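Local coordinates for putative diguanylate cyclase (GGDEF) with PAS/PAC domain (Rhodopseudomonas palustris, PDB 3LIF), which probably makes cyclic di-GMP from GTP through its GGDEF domain, the chain here being the extracellular PDC-fold sensor part of the membrane protein, at residues P54-N57 with E58-R61; Q198-L201 with P202-P205. All coordinates share one frame; numbering follows the deposited sequence.

Both contacts are local, each formed along a single short helix. Interaction 1 comes first in the chain, in the first turns of helix 55-66. Interaction 2 comes later, at the end of helix 195-203. Their centres lie about 44 Å apart, on opposite sides of the centre of the chain, and their nearest atoms are about 33 Å apart. The chain carries two antiparallel sheets with the same strand order, the doubled arrangement of a PDC (double Cache) sensor domain, along the long helix 5-47. Helix 55-66 leads into the first sheet through strand 70-76. Helix 195-203 leads into strand 206-212 of the second sheet. The two contacts therefore belong to different halves of the extracellular sensor.

Interaction 1: P54-N57 with E58-R61; sequences PVFN and ERLR
Phe56 meets Leu60 one helical turn further on and Arg59 three residues on. The Phe56 ring swings out with CG anti to the backbone N (chi1 -161°), which brings its far end to both side chains. Leu60 lies over one face of the ring, offset toward the rim. Its CD2 comes within 4.0 Å of Phe56 CZ. Arg59 approaches obliquely, with NE 3.9 Å from Phe56 CE1. The same helical turn is joined along the backbone: Leu60 N gives a nearly straight hydrogen bond of 2.8 Å to Phe56 O. An alanine at Phe56 is likely to leave the Leu60 methyls without their aromatic partner and the Arg59 chain freer to turn. Phe56 also meets the rings of Phe45 and Tyr84, so it ties this helix to helix 5-47 and strand 82-85. Asn57 accepts a 2.9 Å bond at its backbone O from Arg61 N. Its side-chain OD1 instead takes a hydrogen bond from Ala85 N. Glu58 CB lies 3.0 Å from Val55 O. That oxygen accepts Arg59 N at 3.2 Å and, weakly, Glu58 N. The i to i+4 bonds and side-chain contacts are those of the first turns of an alpha helix, here packed beside the first PDC sheet.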
loop_
_atom_site.group_PDB
_atom_site.type_symbol
_atom_site.label_atom_id
_atom_site.label_comp_id
_atom_site.label_asym_id
_atom_site.label_seq_id
_atom_site.Cartn_x
_atom_site.Cartn_y
_atom_site.Cartn_z
ATOM N N PRO A 54 9.869 -20.830 -19.772
ATOM C CA PRO A 54 8.848 -19.828 -20.153
ATOM C C PRO A 54 7.450 -20.186 -19.697
ATOM O O PRO A 54 6.518 -19.403 -19.916
ATOM C CB PRO A 54 8.895 -19.850 -21.676
ATOM C CG PRO A 54 10.361 -20.099 -21.958
ATOM C CD PRO A 54 10.833 -21.057 -20.876
ATOM N N VAL A 55 7.282 -21.351 -19.079
ATOM C CA VAL A 55 5.950 -21.711 -18.599
ATOM C C VAL A 55 5.552 -20.884 -17.360
ATOM O O VAL A 55 4.399 -20.424 -17.242
ATOM C CB VAL A 55 5.788 -23.244 -18.309
ATOM C CG1 VAL A 55 6.276 -23.624 -16.841
ATOM C CG2 VAL A 55 4.311 -23.632 -18.542
ATOM N N PHE A 56 6.518 -20.755 -16.450
ATOM C CA PHE A 56 6.484 -19.872 -15.300
ATOM C C PHE A 56 5.859 -18.484 -15.558
ATOM O O PHE A 56 5.132 -17.950 -14.727
ATOM C CB PHE A 56 7.914 -19.711 -14.802
ATOM C CG PHE A 56 8.013 -19.215 -13.409
ATOM C CD1 PHE A 56 7.346 -19.865 -12.387
ATOM C CD2 PHE A 56 8.762 -18.081 -13.114
ATOM C CE1 PHE A 56 7.421 -19.415 -11.075
ATOM C CE2 PHE A 56 8.839 -17.597 -11.783
ATOM C CZ PHE A 56 8.175 -18.284 -10.749
ATOM N N ASN A 57 6.114 -17.888 -16.703
ATOM C CA ASN A 57 5.408 -16.669 -16.993
ATOM C C ASN A 57 3.894 -16.832 -16.905
ATOM O O ASN A 57 3.198 -15.952 -16.387
ATOM C CB ASN A 57 5.833 -16.103 -18.327
ATOM C CG ASN A 57 7.275 -15.662 -18.323
ATOM O OD1 ASN A 57 7.822 -15.275 -17.285
ATOM N ND2 ASN A 57 7.903 -15.710 -19.478
ATOM N N GLU A 58 3.366 -17.950 -17.402
ATOM C CA GLU A 58 1.935 -18.271 -17.257
ATOM C C GLU A 58 1.582 -18.463 -15.802
ATOM O O GLU A 58 0.565 -17.993 -15.366
ATOM C CB GLU A 58 1.585 -19.552 -18.018
ATOM C CG GLU A 58 1.486 -19.366 -19.528
ATOM C CD GLU A 58 0.607 -18.159 -19.908
ATOM O OE1 GLU A 58 -0.642 -18.225 -19.699
ATOM O OE2 GLU A 58 1.182 -17.136 -20.399
ATOM N N ARG A 59 2.425 -19.173 -15.064
ATOM C CA ARG A 59 2.164 -19.397 -13.661
ATOM C C ARG A 59 1.990 -18.018 -13.004
ATOM O O ARG A 59 0.965 -17.789 -12.306
ATOM C CB ARG A 59 3.271 -20.231 -12.978
ATOM C CG ARG A 59 2.819 -21.299 -11.929
ATOM C CD ARG A 59 3.914 -21.665 -10.825
ATOM N NE ARG A 59 4.006 -20.678 -9.707
ATOM C CZ ARG A 59 3.666 -20.883 -8.429
ATOM N NH1 ARG A 59 3.220 -22.047 -8.008
ATOM N NH2 ARG A 59 3.794 -19.899 -7.571
ATOM N N LEU A 60 2.943 -17.096 -13.244
ATOM C CA LEU A 60 2.866 -15.724 -12.713
ATOM C C LEU A 60 1.614 -15.000 -13.163
ATOM O O LEU A 60 0.996 -14.277 -12.401
ATOM C CB LEU A 60 4.074 -14.893 -13.114
ATOM C CG LEU A 60 5.363 -15.366 -12.452
ATOM C CD1 LEU A 60 6.424 -14.385 -12.727
ATOM C CD2 LEU A 60 5.247 -15.525 -10.989
ATOM N N ARG A 61 1.233 -15.179 -14.406
ATOM C CA ARG A 61 0.050 -14.509 -14.859
ATOM C C ARG A 61 -1.189 -15.091 -14.167
ATOM O O ARG A 61 -2.216 -14.419 -14.007
ATOM C CB ARG A 61 -0.054 -14.621 -16.370
ATOM C CG ARG A 61 -1.446 -15.019 -16.906
ATOM C CD ARG A 61 -1.587 -14.391 -18.274
ATOM N NE ARG A 61 -0.887 -13.103 -18.178
ATOM C CZ ARG A 61 -0.988 -12.090 -19.040
ATOM N NH1 ARG A 61 -1.770 -12.198 -20.119
ATOM N NH2 ARG A 61 -0.306 -10.960 -18.811
#

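Interaction 2: Q198-L201 with P202-P205; sequences QKAL and PRSP
The Pro202 ring packs back against the preceding turn, Gln198 to Leu201. Its carbons lie against backbone carbonyl oxygens. Pro202 CG lies 3.4 Å from Gln198 O, and Pro202 CD lies 3.2 Å from Lys199 O. An apolar contact joins the ring to its neighbour in sequence, with Pro202 CD 3.6 Å from Leu201 CB. Leu201 itself turns to strand 219-226, where it touches Tyr224 and Arg226. Proline has no N-H, so Pro202 makes no backbone bond to the turn before and the helix kinks there. The helix ends here, in the second half of the PDC fold, and hands over to strand 206-212. Ser204, with positive phi, is the first residue to leave it. The backbone bonds resume beyond the proline. Arg203 N reaches Lys199 O at 3.1 Å and makes a second, weak bond to Ala200 O. Ser204 N binds Ala200 O at 2.7 Å. The polar end of Arg203 folds back over the preceding turn. CG is anti to the backbone N (chi1 -174°) and a bend at chi3 lays one guanidinium face over Lys199 C and Ala200 CA. Arg203 NH2 is 3.9 Å from Ala200 CA, while NH1 hydrogen-bonds a bound citrate, probably from the crystallisation liquor.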
loop_
_atom_site.group_PDB
_atom_site.type_symbol
_atom_site.label_atom_id
_atom_site.label_comp_id
_atom_site.label_asym_id
_atom_site.label_seq_id
_atom_site.Cartn_x
_atom_site.Cartn_y
_atom_site.Cartn_z
ATOM N N GLN A 198 3.186 15.786 11.407
ATOM C CA GLN A 198 3.965 16.717 12.208
ATOM C C GLN A 198 3.756 16.542 13.731
ATOM O O GLN A 198 4.725 16.599 14.492
ATOM C CB GLN A 198 3.698 18.132 11.787
ATOM C CG GLN A 198 4.174 18.457 10.338
ATOM C CD GLN A 198 5.677 18.267 10.158
ATOM O OE1 GLN A 198 6.104 17.576 9.275
ATOM N NE2 GLN A 198 6.481 18.919 10.994
ATOM N N LYS A 199 2.530 16.262 14.206
ATOM C CA LYS A 199 2.315 16.210 15.673
ATOM C C LYS A 199 1.563 14.941 16.143
ATOM O O LYS A 199 1.983 14.266 17.093
ATOM C CB LYS A 199 1.619 17.502 16.120
ATOM C CG LYS A 199 2.324 18.832 15.670
ATOM C CD LYS A 199 2.669 19.547 16.928
ATOM C CE LYS A 199 4.066 20.194 17.005
ATOM N NZ LYS A 199 4.091 21.480 16.296
ATOM N N ALA A 200 0.488 14.566 15.475
ATOM C CA ALA A 200 -0.248 13.415 15.950
ATOM C C ALA A 200 0.525 12.068 15.927
ATOM O O ALA A 200 0.566 11.354 16.936
ATOM C CB ALA A 200 -1.563 13.273 15.209
ATOM N N LEU A 201 1.105 11.668 14.798
ATOM C CA LEU A 201 1.773 10.370 14.857
ATOM C C LEU A 201 2.984 10.383 15.831
ATOM O O LEU A 201 3.243 9.391 16.539
ATOM C CB LEU A 201 2.130 9.822 13.475
ATOM C CG LEU A 201 0.997 9.222 12.670
ATOM C CD1 LEU A 201 1.242 9.376 11.159
ATOM C CD2 LEU A 201 0.802 7.753 13.090
ATOM N N PRO A 202 3.721 11.504 15.883
ATOM C CA PRO A 202 4.850 11.457 16.842
ATOM C C PRO A 202 4.333 11.292 18.238
ATOM O O PRO A 202 5.032 10.744 19.053
ATOM C CB PRO A 202 5.541 12.801 16.696
ATOM C CG PRO A 202 5.154 13.289 15.342
ATOM C CD PRO A 202 3.788 12.646 14.968
ATOM N N ARG A 203 3.109 11.755 18.514
ATOM C CA ARG A 203 2.538 11.699 19.866
ATOM C C ARG A 203 1.875 10.351 20.038
ATOM O O ARG A 203 1.812 9.859 21.125
ATOM C CB ARG A 203 1.504 12.802 20.065
ATOM C CG ARG A 203 0.962 12.914 21.495
ATOM C CD ARG A 203 -0.492 13.451 21.584
ATOM N NE ARG A 203 -0.705 14.570 20.639
ATOM C CZ ARG A 203 -1.570 14.598 19.602
ATOM N NH1 ARG A 203 -2.372 13.561 19.322
ATOM N NH2 ARG A 203 -1.617 15.681 18.821
ATOM N N SER A 204 1.358 9.752 18.974
ATOM C CA SER A 204 0.879 8.392 19.126
ATOM C C SER A 204 -0.098 7.853 18.119
ATOM O O SER A 204 -0.532 8.575 17.239
ATOM C CB SER A 204 0.143 8.337 20.467
ATOM O OG SER A 204 -1.279 8.182 20.342
ATOM N N PRO A 205 -0.279 6.534 18.068
ATOM C CA PRO A 205 -0.133 5.840 16.831
ATOM C C PRO A 205 -1.575 5.453 16.398
ATOM O O PRO A 205 -1.754 4.974 15.267
ATOM C CB PRO A 205 0.546 4.496 17.245
ATOM C CG PRO A 205 0.204 4.302 18.655
ATOM C CD PRO A 205 0.273 5.719 19.182
#